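Glutaredoxin (Populus tremula x Populus tremuloides, PDB 2E7P) binds a glutathione-ligated [2Fe-2S] cluster and probably reduces low-molecular-weight and protein disulfides with glutathione, NADPH and glutathione reductase. Local coordinates at residues C[33-36]-C[37-41]; C[82-86]-C[87-91]. All blocks are in the same frame, centred on the assembly; numbering follows the deposited sequence.

Contacts 1 and 2 lie on two helices of the thioredoxin fold that pack against each other. From the N terminus, strand 22-26 leads into helix 31-42, where contact 1 joins successive turns at 33-36 and 37-41; strand 48-51 then completes the beta-alpha-beta unit. Contact 2 comes later, where edge strand 82-85 passes through two glycines into helix 87-95. Each closes only a short local turn, and they stand in series, neither nested nor crossed. Yet their helices meet: V36 CG2 packs on C87 CA at 3.6 Å, and L39 CD1 on V91 CG2 at 3.6 Å, while R35 lies against C87.

Contact 1. Residues C[33-36]-C[37-41]; sequences CNRV and KQLLT. With GSH (glutathione), chain G.
Four successive i-to-i+4 backbone bonds, from K37, Q38, L39 and L40 N to the carbonyl oxygens of C33, N34, R35 and V36, make this a regular alpha-helical stretch. R35 starts outward with CG opposite the backbone N (chi1 -179°), then bends at chi2 (60°), which swings the guanidinium along the helix. R35 NH1 donates to Q38 OE1 at 2.9 Å, well above the amide plane, the two flat groups standing 84° apart. L39 CD1 lies over one face of the R35 guanidinium, 3.9 Å above its centre. An alanine here is likely to leave Q38 OE1 without this donor and to bare the side of L39 that the guanidinium covers. The helix is the crossover of a beta-alpha-beta unit in the thioredoxin fold, and its inner side carries V36 and L40 side by side onto strand 22-26, with V36 CG1 3.9 Å from L40 CD1. K37 runs extended past the C33 carbonyl; its NZ forms a salt bridge with E51 and shares two waters with N34 OD1, one 2.8 Å from OD1 and 3.0 Å from NZ. Sulfur SG2 of a glutathione held by the second subunit lies over the face of the N34 amide, closest to N34 ND2 at 3.5 Å.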
# COMPACT_ATOMS: atom_id res chain seq x y z
N CYS C 33 -4.56 3.21 1.19
CA CYS C 33 -5.99 2.84 1.05
C CYS C 33 -6.60 2.35 2.37
O CYS C 33 -7.69 2.80 2.75
CB CYS C 33 -6.16 1.82 -0.10
SG CYS C 33 -5.73 2.56 -1.66
N ASN C 34 -5.92 1.45 3.07
CA ASN C 34 -6.37 1.03 4.43
C ASN C 34 -6.53 2.13 5.48
O ASN C 34 -7.41 2.06 6.31
CB ASN C 34 -5.46 -0.07 4.97
CG ASN C 34 -5.50 -1.32 4.07
OD1 ASN C 34 -6.48 -1.53 3.36
ND2 ASN C 34 -4.43 -2.10 4.06
N ARG C 35 -5.65 3.13 5.45
CA ARG C 35 -5.74 4.30 6.34
C ARG C 35 -7.04 5.11 6.06
O ARG C 35 -7.76 5.52 6.98
CB ARG C 35 -4.48 5.17 6.18
CG ARG C 35 -4.40 6.46 7.09
CD ARG C 35 -4.44 6.16 8.59
NE ARG C 35 -4.37 7.40 9.36
CZ ARG C 35 -5.07 7.67 10.46
NH1 ARG C 35 -5.92 6.77 10.95
NH2 ARG C 35 -4.93 8.86 11.07
N VAL C 36 -7.35 5.32 4.79
CA VAL C 36 -8.64 5.93 4.46
C VAL C 36 -9.83 5.13 4.98
O VAL C 36 -10.76 5.68 5.57
CB VAL C 36 -8.75 6.17 2.95
CG1 VAL C 36 -10.22 6.43 2.53
CG2 VAL C 36 -7.86 7.35 2.58
N LYS C 37 -9.79 3.82 4.80
CA LYS C 37 -10.84 2.93 5.30
C LYS C 37 -10.96 3.04 6.81
O LYS C 37 -12.08 3.05 7.34
CB LYS C 37 -10.50 1.48 4.88
CG LYS C 37 -10.74 1.22 3.38
CD LYS C 37 -10.01 -0.01 2.96
CE LYS C 37 -9.96 -0.15 1.42
NZ LYS C 37 -9.47 -1.49 1.06
N GLN C 38 -9.82 3.05 7.50
CA GLN C 38 -9.76 3.24 8.95
C GLN C 38 -10.46 4.54 9.39
O GLN C 38 -11.28 4.54 10.28
CB GLN C 38 -8.30 3.26 9.43
CG GLN C 38 -8.17 3.33 10.99
CD GLN C 38 -6.74 3.27 11.45
OE1 GLN C 38 -5.86 3.85 10.82
NE2 GLN C 38 -6.49 2.58 12.57
N LEU C 39 -10.11 5.64 8.73
CA LEU C 39 -10.72 6.95 9.02
C LEU C 39 -12.20 6.99 8.72
O LEU C 39 -12.95 7.56 9.48
CB LEU C 39 -9.98 8.05 8.23
CG LEU C 39 -8.58 8.27 8.83
CD1 LEU C 39 -7.65 9.08 7.90
CD2 LEU C 39 -8.74 8.88 10.29
N LEU C 40 -12.64 6.37 7.63
CA LEU C 40 -14.10 6.26 7.39
C LEU C 40 -14.83 5.41 8.43
O LEU C 40 -15.86 5.81 8.97
CB LEU C 40 -14.42 5.79 5.96
CG LEU C 40 -13.94 6.79 4.89
CD1 LEU C 40 -13.97 6.11 3.50
CD2 LEU C 40 -14.81 8.07 4.91
N THR C 41 -14.28 4.24 8.73
CA THR C 41 -14.87 3.38 9.76
C THR C 41 -14.89 4.11 11.12
O THR C 41 -15.86 3.99 11.86
CB THR C 41 -14.07 2.07 9.89
OG1 THR C 41 -14.07 1.38 8.63
CG2 THR C 41 -14.60 1.13 11.00
N1 GSH G . -2.95 -11.56 1.78
CA1 GSH G . -3.35 -11.22 3.15
C1 GSH G . -4.59 -12.00 3.45
O11 GSH G . -5.10 -12.04 4.59
O12 GSH G . -5.12 -12.60 2.49
CB1 GSH G . -3.64 -9.71 3.15
CG1 GSH G . -4.09 -9.08 4.50
CD1 GSH G . -3.82 -7.56 4.56
OE1 GSH G . -3.32 -6.98 3.60
N2 GSH G . -4.18 -6.91 5.67
CA2 GSH G . -3.91 -5.50 5.89
C2 GSH G . -2.89 -5.45 6.99
O2 GSH G . -2.91 -6.31 7.84
CB2 GSH G . -5.15 -4.86 6.48
SG2 GSH G . -6.43 -4.68 5.23
N3 GSH G . -1.99 -4.45 7.05
CA3 GSH G . -0.98 -4.30 8.09
C3 GSH G . -1.61 -3.88 9.41
O31 GSH G . -2.84 -3.60 9.49
O32 GSH G . -0.91 -3.79 10.43
O HOH W 1 -8.64 -3.36 3.24
O HOH W 2 -6.64 -1.45 0.70

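Contact 2. Residues C[82-86]-C[87-91]. With GSH (glutathione), chain H.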
# COMPACT_ATOMS: atom_id res chain seq x y z
N LYS C 82 -18.77 13.93 -5.27
CA LYS C 82 -17.79 15.00 -5.39
C LYS C 82 -16.40 14.46 -5.06
O LYS C 82 -16.25 13.68 -4.13
CB LYS C 82 -18.10 16.13 -4.39
CG LYS C 82 -19.43 16.86 -4.61
CD LYS C 82 -19.85 17.62 -3.32
CE LYS C 82 -21.18 18.41 -3.47
NZ LYS C 82 -21.24 19.47 -2.35
N GLN C 83 -15.39 14.90 -5.83
CA GLN C 83 -14.00 14.54 -5.62
C GLN C 83 -13.48 15.10 -4.31
O GLN C 83 -13.51 16.32 -4.10
CB GLN C 83 -13.13 15.05 -6.76
CG GLN C 83 -13.46 14.35 -8.07
CD GLN C 83 -13.02 15.11 -9.29
OE1 GLN C 83 -13.77 15.20 -10.29
NE2 GLN C 83 -11.81 15.67 -9.25
N ILE C 84 -13.02 14.21 -3.43
CA ILE C 84 -12.46 14.64 -2.18
C ILE C 84 -10.94 14.77 -2.29
O ILE C 84 -10.40 15.86 -2.13
CB ILE C 84 -12.93 13.75 -0.99
CG1 ILE C 84 -14.48 13.78 -0.86
CG2 ILE C 84 -12.23 14.12 0.34
CD1 ILE C 84 -15.18 15.22 -0.81
N GLY C 85 -10.27 13.66 -2.60
CA GLY C 85 -8.84 13.64 -2.75
C GLY C 85 -8.34 12.26 -2.38
O GLY C 85 -9.03 11.26 -2.57
N GLY C 86 -7.14 12.20 -1.83
CA GLY C 86 -6.49 10.96 -1.50
C GLY C 86 -6.42 10.74 -0.00
O GLY C 86 -7.26 11.26 0.74
N CYS C 87 -5.43 9.97 0.43
CA CYS C 87 -5.23 9.69 1.86
C CYS C 87 -4.85 10.96 2.63
O CYS C 87 -5.47 11.29 3.62
CB CYS C 87 -4.15 8.61 2.03
SG CYS C 87 -3.93 8.08 3.72
N ASP C 88 -3.85 11.70 2.14
CA ASP C 88 -3.48 12.94 2.80
C ASP C 88 -4.71 13.83 3.00
O ASP C 88 -4.92 14.34 4.09
CB ASP C 88 -2.39 13.71 2.03
CG ASP C 88 -1.05 13.04 2.10
OD1 ASP C 88 -0.84 12.12 2.92
OD2 ASP C 88 -0.17 13.41 1.30
N THR C 89 -5.51 14.00 1.94
CA THR C 89 -6.75 14.77 2.06
C THR C 89 -7.66 14.26 3.18
O THR C 89 -8.15 15.08 4.01
CB THR C 89 -7.57 14.81 0.75
OG1 THR C 89 -6.71 15.16 -0.34
CG2 THR C 89 -8.67 15.86 0.87
N VAL C 90 -7.92 12.95 3.20
CA VAL C 90 -8.86 12.40 4.19
C VAL C 90 -8.33 12.57 5.63
O VAL C 90 -9.11 12.89 6.56
CB VAL C 90 -9.27 10.92 3.92
CG1 VAL C 90 -10.20 10.41 5.04
CG2 VAL C 90 -9.97 10.80 2.60
N VAL C 91 -7.03 12.34 5.81
CA VAL C 91 -6.37 12.54 7.12
C VAL C 91 -6.58 14.00 7.55
O VAL C 91 -7.02 14.27 8.66
CB VAL C 91 -4.84 12.20 7.05
CG1 VAL C 91 -4.11 12.68 8.34
CG2 VAL C 91 -4.59 10.69 6.85
N1 GSH H . -0.52 11.65 -1.87
CA1 GSH H . -1.29 10.48 -2.29
C1 GSH H . -2.41 10.29 -1.30
O11 GSH H . -3.39 9.53 -1.54
O12 GSH H . -2.31 10.94 -0.24
CB1 GSH H . -0.36 9.27 -2.42
CG1 GSH H . -1.07 8.02 -3.00
CD1 GSH H . -0.08 7.01 -3.52
OE1 GSH H . 1.12 7.23 -3.55
N2 GSH H . -0.60 5.89 -4.02
CA2 GSH H . 0.26 4.85 -4.60
C2 GSH H . -0.32 4.48 -5.95
O2 GSH H . -1.52 4.65 -6.23
CB2 GSH H . 0.28 3.60 -3.65
SG2 GSH H . 0.82 3.55 -1.89
N3 GSH H . 0.50 3.95 -6.86
CA3 GSH H . 0.02 3.54 -8.15
C3 GSH H . -0.89 2.33 -7.95
O31 GSH H . -0.73 1.54 -6.98
O32 GSH H . -1.78 2.14 -8.78
O HOH W 3 -4.53 13.29 -0.63
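T89 turns back over the strand-to-helix junction because its chi1 of -48° sets OG1 beside its own backbone N, 3.3 Å from G86 N, and leaves CG2 opposite that N, directed at I84. T89 CG2 meets I84 O at 3.5 Å and also touches I84 CG2, the two side chains crossing at a slant. G85 follows, and its backbone leaves no room for a side chain: a beta carbon would strike T89 OG1 as well as the preceding carbonyl. I84 and G85 both face V77 in a classic beta bulge, so the edge strand is already distorted as it approaches the helix. G86 takes the N-cap position, and its carbonyl accepts the first helical bond, from V90 N at 3.1 Å; V90 CG2 lies alongside the same oxygen. A beta carbon on G86 would also collide with glutathione O11, whereas the bare glycine lets the carboxylate settle over the helix start. There C87 N donates to glutathione O11 at 2.9 Å. D88 N donates to glutathione O12, also at 2.9 Å and nearly straight at 175°. A water accepts from T89 N at 2.8 Å and donates to O12, with a weak bond from G86 N, extending the grip into the first turn. Peptide N-H groups at the start of a helix thus receive the carboxylate at the gamma-glutamyl end of glutathione, and the helix dipole would probably add to its stabilisation.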